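Local coordinates for protein adenosine deaminase (Burkholderia ambifaria, PDB 4GXW) that binds a zinc ion in a TIM-barrel amidohydrolase fold and probably deaminates adenine or a related purine, at residues 32-37 against 236-241; 212-217 against 338-343. One frame throughout, in Å; residues are numbered along the deposited sequence.

Contact 1: 32-37 against 236-241. With ZN (zinc ion), chain C.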
ATOM      1  N   VAL A  32      -5.244   4.919  -8.483  0.69  8.21           N
ATOM      2  CA  VAL A  32      -5.715   3.945  -7.509  0.69  8.07           C
ATOM      3  C   VAL A  32      -4.580   3.730  -6.518  0.69  8.53           C
ATOM      4  O   VAL A  32      -3.405   3.959  -6.830  0.69  9.08           O
ATOM      5  CB  VAL A  32      -6.132   2.595  -8.130  0.69  9.61           C
ATOM      6  CG1 VAL A  32      -7.176   2.807  -9.214  0.69 13.28           C
ATOM      7  CG2 VAL A  32      -4.929   1.857  -8.685  0.69  9.59           C
ATOM      8  N   GLU A  33      -4.939   3.311  -5.312  1.00  8.08           N
ATOM      9  CA  GLU A  33      -3.950   2.862  -4.327  1.00  7.89           C
ATOM     10  C   GLU A  33      -4.309   1.428  -3.944  1.00  8.45           C
ATOM     11  O   GLU A  33      -5.453   1.148  -3.562  1.00  9.27           O
ATOM     12  CB  GLU A  33      -3.897   3.752  -3.083  1.00 10.34           C
ATOM     13  CG  GLU A  33      -2.851   3.278  -2.071  1.00 10.55           C
ATOM     14  CD  GLU A  33      -2.298   4.386  -1.208  1.00  9.95           C
ATOM     15  OE1 GLU A  33      -3.090   5.058  -0.499  1.00 10.02           O
ATOM     16  OE2 GLU A  33      -1.060   4.590  -1.236  1.00 10.02           O
ATOM     17  N   LEU A  34      -3.328   0.533  -4.071  1.00  7.71           N
ATOM     18  CA  LEU A  34      -3.535  -0.894  -3.839  1.00  7.76           C
ATOM     19  C   LEU A  34      -2.702  -1.438  -2.689  1.00  8.12           C
ATOM     20  O   LEU A  34      -2.812  -2.613  -2.354  1.00  9.06           O
ATOM     21  CB  LEU A  34      -3.205  -1.698  -5.101  1.00  9.90           C
ATOM     22  CG  LEU A  34      -3.996  -1.385  -6.365  1.00  8.76           C
ATOM     23  CD1 LEU A  34      -3.530  -2.270  -7.510  1.00 11.05           C
ATOM     24  CD2 LEU A  34      -5.487  -1.570  -6.109  1.00 10.44           C
ATOM     25  N   HIS A  35      -1.858  -0.599  -2.091  1.00  7.68           N
ATOM     26  CA  HIS A  35      -0.956  -1.041  -1.026  1.00  8.24           C
ATOM     27  C   HIS A  35      -0.833   0.047   0.026  1.00  8.40           C
ATOM     28  O   HIS A  35      -0.005   0.959  -0.087  1.00  8.71           O
ATOM     29  CB  HIS A  35       0.423  -1.416  -1.597  1.00  9.49           C
ATOM     30  CG  HIS A  35       1.342  -2.085  -0.613  1.00  7.93           C
ATOM     31  ND1 HIS A  35       2.327  -2.967  -1.009  1.00  8.83           N
ATOM     32  CD2 HIS A  35       1.447  -1.990   0.737  1.00  9.54           C
ATOM     33  CE1 HIS A  35       2.982  -3.401   0.058  1.00  8.61           C
ATOM     34  NE2 HIS A  35       2.461  -2.830   1.135  1.00  9.09           N
ATOM     35  N   CYS A  36      -1.680  -0.047   1.043  1.00  8.25           N
ATOM     36  CA  CYS A  36      -1.698   0.919   2.131  1.00  7.96           C
ATOM     37  C   CYS A  36      -2.252   0.260   3.375  1.00  8.13           C
ATOM     38  O   CYS A  36      -3.336  -0.322   3.345  1.00  8.66           O
ATOM     39  CB  CYS A  36      -2.572   2.119   1.772  1.00  8.05           C
ATOM     40  SG  CYS A  36      -2.507   3.405   3.026  1.00 12.51           S
ATOM     41  N   HIS A  37      -1.514   0.364   4.472  1.00  8.83           N
ATOM     42  CA  HIS A  37      -1.972  -0.168   5.752  1.00  8.35           C
ATOM     43  C   HIS A  37      -2.716   0.922   6.505  1.00  8.44           C
ATOM     44  O   HIS A  37      -2.167   2.002   6.758  1.00  9.14           O
ATOM     45  CB  HIS A  37      -0.797  -0.713   6.576  1.00 11.26           C
ATOM     46  CG  HIS A  37      -0.016  -1.770   5.859  1.00 10.42           C
ATOM     47  ND1 HIS A  37      -0.260  -3.121   6.013  1.00 12.20           N
ATOM     48  CD2 HIS A  37       0.978  -1.667   4.944  1.00 11.38           C
ATOM     49  CE1 HIS A  37       0.562  -3.802   5.228  1.00 11.97           C
ATOM     50  NE2 HIS A  37       1.319  -2.943   4.566  1.00 12.92           N
ATOM     51  N   VAL A 236      -2.136 -16.251  -5.640  1.00  8.51           N
ATOM     52  CA  VAL A 236      -2.554 -14.870  -5.418  1.00  9.07           C
ATOM     53  C   VAL A 236      -2.903 -14.168  -6.726  1.00  8.35           C
ATOM     54  O   VAL A 236      -2.369 -14.486  -7.799  1.00  9.37           O
ATOM     55  CB  VAL A 236      -1.498 -14.038  -4.640  1.00  8.27           C
ATOM     56  CG1 VAL A 236      -1.280 -14.626  -3.257  1.00  8.71           C
ATOM     57  CG2 VAL A 236      -0.181 -13.948  -5.407  1.00 10.01           C
ATOM     58  N   ASP A 237      -3.808 -13.209  -6.618  1.00  9.04           N
ATOM     59  CA  ASP A 237      -4.210 -12.406  -7.761  1.00  7.93           C
ATOM     60  C   ASP A 237      -3.229 -11.297  -8.084  1.00  9.67           C
ATOM     61  O   ASP A 237      -3.131 -10.870  -9.230  1.00 11.57           O
ATOM     62  CB  ASP A 237      -5.608 -11.840  -7.528  1.00  9.58           C
ATOM     63  CG  ASP A 237      -6.631 -12.923  -7.378  1.00 10.02           C
ATOM     64  OD1 ASP A 237      -6.967 -13.554  -8.410  1.00 13.94           O
ATOM     65  OD2 ASP A 237      -7.070 -13.208  -6.241  1.00  9.79           O
ATOM     66  N   ARG A 238      -2.529 -10.813  -7.068  1.00  8.63           N
ATOM     67  CA  ARG A 238      -1.442  -9.863  -7.277  1.00  8.79           C
ATOM     68  C   ARG A 238      -0.427 -10.041  -6.158  1.00  8.20           C
ATOM     69  O   ARG A 238      -0.672 -10.789  -5.216  1.00  8.00           O
ATOM     70  CB  ARG A 238      -1.941  -8.411  -7.392  1.00 11.18           C
ATOM     71  CG  ARG A 238      -2.683  -7.907  -6.166  1.00  9.50           C
ATOM     72  CD  ARG A 238      -3.160  -6.451  -6.336  1.00 11.06           C
ATOM     73  NE  ARG A 238      -3.697  -5.952  -5.070  1.00  8.90           N
ATOM     74  CZ  ARG A 238      -4.920  -5.455  -4.876  1.00  8.43           C
ATOM     75  NH1 ARG A 238      -5.783  -5.318  -5.873  1.00  9.67           N
ATOM     76  NH2 ARG A 238      -5.282  -5.072  -3.664  1.00  9.21           N
ATOM     77  N   VAL A 239       0.716  -9.374  -6.290  1.00  7.69           N
ATOM     78  CA  VAL A 239       1.813  -9.504  -5.345  1.00  7.45           C
ATOM     79  C   VAL A 239       2.157  -8.156  -4.734  1.00  7.57           C
ATOM     80  O   VAL A 239       2.203  -7.148  -5.435  1.00  7.87           O
ATOM     81  CB  VAL A 239       3.073 -10.079  -6.049  1.00  8.04           C
ATOM     82  CG1 VAL A 239       4.262 -10.107  -5.112  1.00  9.29           C
ATOM     83  CG2 VAL A 239       2.801 -11.467  -6.579  1.00 11.31           C
ATOM     84  N   ASP A 240       2.402  -8.138  -3.427  1.00  7.03           N
ATOM     85  CA  ASP A 240       2.898  -6.950  -2.738  1.00  8.28           C
ATOM     86  C   ASP A 240       4.411  -7.007  -2.544  1.00  7.04           C
ATOM     87  O   ASP A 240       4.949  -7.957  -1.967  1.00  7.62           O
ATOM     88  CB  ASP A 240       2.151  -6.733  -1.420  1.00  8.24           C
ATOM     89  CG  ASP A 240       0.660  -6.615  -1.633  1.00  7.84           C
ATOM     90  OD1 ASP A 240       0.229  -5.720  -2.405  1.00  8.62           O
ATOM     91  OD2 ASP A 240      -0.084  -7.451  -1.062  1.00  8.54           O
ATOM     92  N   HIS A 241       5.073  -5.976  -3.072  1.00  7.59           N
ATOM     93  CA  HIS A 241       6.531  -5.821  -3.125  1.00  9.26           C
ATOM     94  C   HIS A 241       7.125  -6.693  -4.236  1.00  8.27           C
ATOM     95  O   HIS A 241       7.198  -6.275  -5.394  1.00 10.59           O
ATOM     96  CB  HIS A 241       7.219  -6.064  -1.774  1.00  8.86           C
ATOM     97  CG  HIS A 241       6.804  -5.116  -0.686  1.00  9.32           C
ATOM     98  ND1 HIS A 241       6.919  -3.744  -0.795  1.00  9.04           N
ATOM     99  CD2 HIS A 241       6.293  -5.356   0.547  1.00 11.10           C
ATOM    100  CE1 HIS A 241       6.502  -3.183   0.330  1.00  9.46           C
ATOM    101  NE2 HIS A 241       6.119  -4.139   1.160  1.00  9.31           N
TER
HETATM  102 ZN    ZN C 401       2.884  -3.219   3.220  0.72 10.58          ZN
HETATM  103  O   HOH W   1      -2.427  -5.335  -2.680  1.00  9.31           O
HETATM  104  O   HOH W   2       4.838  -3.294   3.451  1.00 13.73           O
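His35, Leu34 and Arg238 carry most of this contact, which spans the inside of a TIM barrel between segments that include or follow strands 31-33 and 238-239, at the metal centre of an adenosine deaminase-type amidohydrolase. His35 and His37 form the HxH pair of that superfamily, and their NE2 atoms bind the zinc ion at 2.2 and 2.1 Å; His216 and Asp301 are the other protein ligands. With CG of His35 anti to the backbone N (chi1 -171°), the ring reaches across the barrel. Its CE1 comes over one face of the His241 imidazole, 3.4 Å from His241 NE2, the two planes inclined at 58°. His35 ND1, whose polar partner is Thr263, also packs 3.7 Å from Asp240 OD1, ring and carboxylate planes 70° apart. Histidine suits both places: one ring binds metal, while the other reaches the metal-bound water through NE2 and is held at ND1 by Tyr243.

Nearer strand 31-33, Leu34 covers one face of the Arg238 guanidinium, its CD2 lying 3.8 Å from Arg238 NH1. Arginine can accept this apolar cover because Glu114 makes a salt bridge with NH2 and Gly338 O accepts a bond from NH1. At the guanidinium edge, in plane, a bridging water accepts from Arg238 NE at 2.8 Å and donates to Leu34 O at 2.8 Å and to Asp240 OD1 at 2.7 Å.

Contact 2: 212-217 against 338-343. With ZN (zinc ion), chain C.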
ATOM      1  N   ARG A 212     -10.704 -12.726  -3.405  1.00  9.12           N
ATOM      2  CA  ARG A 212      -9.402 -12.531  -4.039  1.00  8.54           C
ATOM      3  C   ARG A 212      -8.317 -12.569  -2.975  1.00  8.64           C
ATOM      4  O   ARG A 212      -8.609 -12.470  -1.771  1.00  9.30           O
ATOM      5  CB  ARG A 212      -9.356 -11.209  -4.796  1.00 11.03           C
ATOM      6  CG  ARG A 212     -10.198 -11.211  -6.066  1.00 15.71           C
ATOM      7  CD  ARG A 212     -10.169  -9.834  -6.638  1.00 20.39           C
ATOM      8  NE  ARG A 212     -10.617  -9.674  -8.015  1.00 22.28           N
ATOM      9  CZ  ARG A 212     -11.725  -9.029  -8.358  1.00 26.07           C
ATOM     10  NH1 ARG A 212     -12.515  -8.519  -7.424  1.00 22.79           N
ATOM     11  NH2 ARG A 212     -12.053  -8.904  -9.637  1.00 29.41           N
ATOM     12  N   THR A 213      -7.070 -12.759  -3.396  1.00  7.47           N
ATOM     13  CA  THR A 213      -5.969 -12.797  -2.454  1.00  9.62           C
ATOM     14  C   THR A 213      -4.745 -12.068  -2.992  1.00  7.42           C
ATOM     15  O   THR A 213      -4.501 -12.007  -4.200  1.00  8.58           O
ATOM     16  CB  THR A 213      -5.566 -14.254  -2.044  1.00  8.34           C
ATOM     17  OG1 THR A 213      -4.865 -14.895  -3.104  1.00 10.74           O
ATOM     18  CG2 THR A 213      -6.757 -15.114  -1.621  1.00  9.19           C
ATOM     19  N   THR A 214      -3.975 -11.536  -2.062  1.00  6.81           N
ATOM     20  CA  THR A 214      -2.691 -10.915  -2.353  1.00  6.73           C
ATOM     21  C   THR A 214      -1.726 -11.321  -1.240  1.00  7.13           C
ATOM     22  O   THR A 214      -2.141 -11.927  -0.248  1.00  7.87           O
ATOM     23  CB  THR A 214      -2.804  -9.375  -2.493  1.00  7.69           C
ATOM     24  OG1 THR A 214      -1.547  -8.834  -2.930  1.00  8.22           O
ATOM     25  CG2 THR A 214      -3.231  -8.725  -1.185  1.00  8.88           C
ATOM     26  N   ALA A 215      -0.444 -11.022  -1.399  1.00  6.66           N
ATOM     27  CA  ALA A 215       0.544 -11.381  -0.378  1.00  7.38           C
ATOM     28  C   ALA A 215       1.790 -10.525  -0.462  1.00  7.73           C
ATOM     29  O   ALA A 215       2.311 -10.306  -1.556  1.00  7.10           O
ATOM     30  CB  ALA A 215       0.940 -12.861  -0.510  1.00  7.91           C
ATOM     31  N   HIS A 216       2.280 -10.072   0.694  1.00  7.36           N
ATOM     32  CA  HIS A 216       3.630  -9.508   0.797  1.00  7.58           C
ATOM     33  C   HIS A 216       4.622 -10.660   0.573  1.00  9.31           C
ATOM     34  O   HIS A 216       4.548 -11.706   1.242  1.00  8.63           O
ATOM     35  CB  HIS A 216       3.882  -8.888   2.184  1.00  9.14           C
ATOM     36  CG  HIS A 216       3.248  -7.543   2.403  1.00  8.93           C
ATOM     37  ND1 HIS A 216       1.903  -7.301   2.208  1.00  7.89           N
ATOM     38  CD2 HIS A 216       3.778  -6.371   2.834  1.00  8.97           C
ATOM     39  CE1 HIS A 216       1.638  -6.036   2.501  1.00  9.44           C
ATOM     40  NE2 HIS A 216       2.757  -5.445   2.885  1.00  8.71           N
ATOM     41  N   ALA A 217       5.552 -10.474  -0.357  1.00  8.41           N
ATOM     42  CA  ALA A 217       6.555 -11.504  -0.645  1.00  7.70           C
ATOM     43  C   ALA A 217       7.802 -10.867  -1.235  1.00  8.54           C
ATOM     44  O   ALA A 217       7.711  -9.942  -2.051  1.00  9.53           O
ATOM     45  CB  ALA A 217       5.991 -12.546  -1.607  1.00  8.84           C
ATOM     46  N   GLY A 338      -4.705  -4.240 -11.922  1.00  8.71           N
ATOM     47  CA  GLY A 338      -4.539  -4.948 -10.665  1.00 10.20           C
ATOM     48  C   GLY A 338      -5.673  -4.788  -9.668  1.00  8.98           C
ATOM     49  O   GLY A 338      -5.770  -5.568  -8.727  1.00  9.70           O
ATOM     50  N   ALA A 339      -6.527  -3.788  -9.861  1.00 10.00           N
ATOM     51  CA  ALA A 339      -7.589  -3.497  -8.903  1.00  8.99           C
ATOM     52  C   ALA A 339      -8.618  -4.620  -8.807  1.00  9.30           C
ATOM     53  O   ALA A 339      -8.871  -5.354  -9.765  1.00 11.41           O
ATOM     54  CB  ALA A 339      -8.266  -2.168  -9.245  1.00 11.80           C
ATOM     55  N   TRP A 340      -9.229  -4.720  -7.635  1.00  9.00           N
ATOM     56  CA  TRP A 340     -10.222  -5.745  -7.371  1.00 10.93           C
ATOM     57  C   TRP A 340     -11.620  -5.190  -7.625  1.00 12.35           C
ATOM     58  O   TRP A 340     -12.433  -5.026  -6.715  1.00 13.46           O
ATOM     59  CB  TRP A 340     -10.043  -6.285  -5.955  1.00 11.80           C
ATOM     60  CG  TRP A 340      -8.802  -7.136  -5.840  1.00 10.55           C
ATOM     61  CD1 TRP A 340      -7.973  -7.528  -6.868  1.00  9.84           C
ATOM     62  CD2 TRP A 340      -8.253  -7.706  -4.646  1.00  9.29           C
ATOM     63  NE1 TRP A 340      -6.952  -8.314  -6.373  1.00 10.57           N
ATOM     64  CE2 TRP A 340      -7.096  -8.428  -5.017  1.00  9.11           C
ATOM     65  CE3 TRP A 340      -8.613  -7.660  -3.299  1.00 10.63           C
ATOM     66  CZ2 TRP A 340      -6.313  -9.118  -4.087  1.00 10.09           C
ATOM     67  CZ3 TRP A 340      -7.839  -8.343  -2.381  1.00  9.92           C
ATOM     68  CH2 TRP A 340      -6.706  -9.064  -2.780  1.00  9.66           C
ATOM     69  N   VAL A 341     -11.862  -4.878  -8.895  1.00 11.87           N
ATOM     70  CA  VAL A 341     -13.154  -4.394  -9.367  1.00 12.63           C
ATOM     71  C   VAL A 341     -13.505  -5.182 -10.619  1.00 11.80           C
ATOM     72  O   VAL A 341     -12.652  -5.897 -11.157  1.00 14.31           O
ATOM     73  CB  VAL A 341     -13.136  -2.877  -9.690  1.00 12.18           C
ATOM     74  CG1 VAL A 341     -12.855  -2.065  -8.437  1.00 14.81           C
ATOM     75  CG2 VAL A 341     -12.117  -2.545 -10.793  1.00 13.47           C
ATOM     76  N   ASP A 342     -14.740  -5.062 -11.096  1.00 12.51           N
ATOM     77  CA  ASP A 342     -15.119  -5.871 -12.256  1.00 16.07           C
ATOM     78  C   ASP A 342     -14.580  -5.328 -13.585  1.00 14.54           C
ATOM     79  O   ASP A 342     -14.071  -4.196 -13.655  1.00 12.92           O
ATOM     80  CB  ASP A 342     -16.631  -6.151 -12.320  1.00 19.89           C
ATOM     81  CG  ASP A 342     -17.471  -4.894 -12.470  1.00 25.19           C
ATOM     82  OD1 ASP A 342     -16.962  -3.860 -12.946  1.00 20.85           O
ATOM     83  OD2 ASP A 342     -18.672  -4.951 -12.129  1.00 29.63           O
ATOM     84  N   ASP A 343     -14.687  -6.144 -14.630  1.00 15.54           N
ATOM     85  CA  ASP A 343     -14.129  -5.799 -15.933  1.00 15.53           C
ATOM     86  C   ASP A 343     -14.733  -4.524 -16.518  1.00 15.16           C
ATOM     87  O   ASP A 343     -14.026  -3.745 -17.164  1.00 15.79           O
ATOM     88  CB  ASP A 343     -14.303  -6.953 -16.922  1.00 21.04           C
ATOM     89  CG  ASP A 343     -13.459  -8.156 -16.566  1.00 25.51           C
ATOM     90  OD1 ASP A 343     -12.529  -8.012 -15.746  1.00 25.77           O
ATOM     91  OD2 ASP A 343     -13.721  -9.245 -17.113  1.00 33.07           O
TER
HETATM   92 ZN    ZN C 401       2.884  -3.219   3.220  0.72 10.58          ZN
HETATM   93  O   HOH W   2       4.838  -3.294   3.451  1.00 13.73           O
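Strand 212-217 of the barrel and the irregular link 338-343, between helices 325-338 and 343-371, come closest at Arg212 and Trp340, whose CA atoms are 7.6 Å apart, and diverge to 10.4 Å between the CA atoms of Thr214 and Gly338. Trp340 sits at the centre of an inverse gamma turn, closed by a weak bond from Val341 N to Ala339 O. The turn sends the indole toward the strand, and Glu114 accepts a bond from the backbone N of Trp340.

Arg212 lies lengthwise over one face of the indole, the two side chains running in opposite directions. Its CB stands over the centre of the ring system, 3.6 Å from Trp340 CE2, and CD lies over the five-membered ring at a doubtful distance. Because the chain is extended from CG to NE, the guanidinium passes beyond the indole and settles flat over the Trp340-Val341 peptide, CZ 3.7 Å from Trp340 CA. Its plane is only 11° from that of the ring. Arginine suits this partly exposed position: its methylenes cover an aromatic face, while its charged end lies past the ring.

The far end of the indole abuts the strand edge-on. Trp340 CZ2 is 3.4 Å from Thr213 O, and CH2 is 3.8 Å from Thr214 CG2. Thr214 divides its two branches usefully: the methyl meets the indole, whereas OG1, anti to the backbone N (chi1 -173°), bonds Asp240.

Two residues beyond Thr214, His216 binds the zinc ion through NE2. The contact thus fastens the interhelix link to a metal-bearing strand by dispersion between methylenes, threonine methyl and indole, supplemented by a cation-pi interaction of Trp340 with Arg238.

Contact 1 lies near the centre of the chain and is wholly buried; contact 2 lies farther out and is also mainly buried, though Arg212 is partly exposed. They share one sheet, since strands 212-217 and 238-239 are neighbours in it, and one metal, to which 32-37 gives two histidines and 212-217 a third. Besides the Asp240-Thr214 pair, Asp237 N lies 2.8 Å from Thr213 O, a probable hydrogen bond between the neighbouring segments. Their chemistry changes with place. Contact 1 joins its segments through an imidazole pair, a bridging water and the water on the zinc ion; contact 2 relies on an aromatic face and aliphatic carbons to attach an interhelix loop.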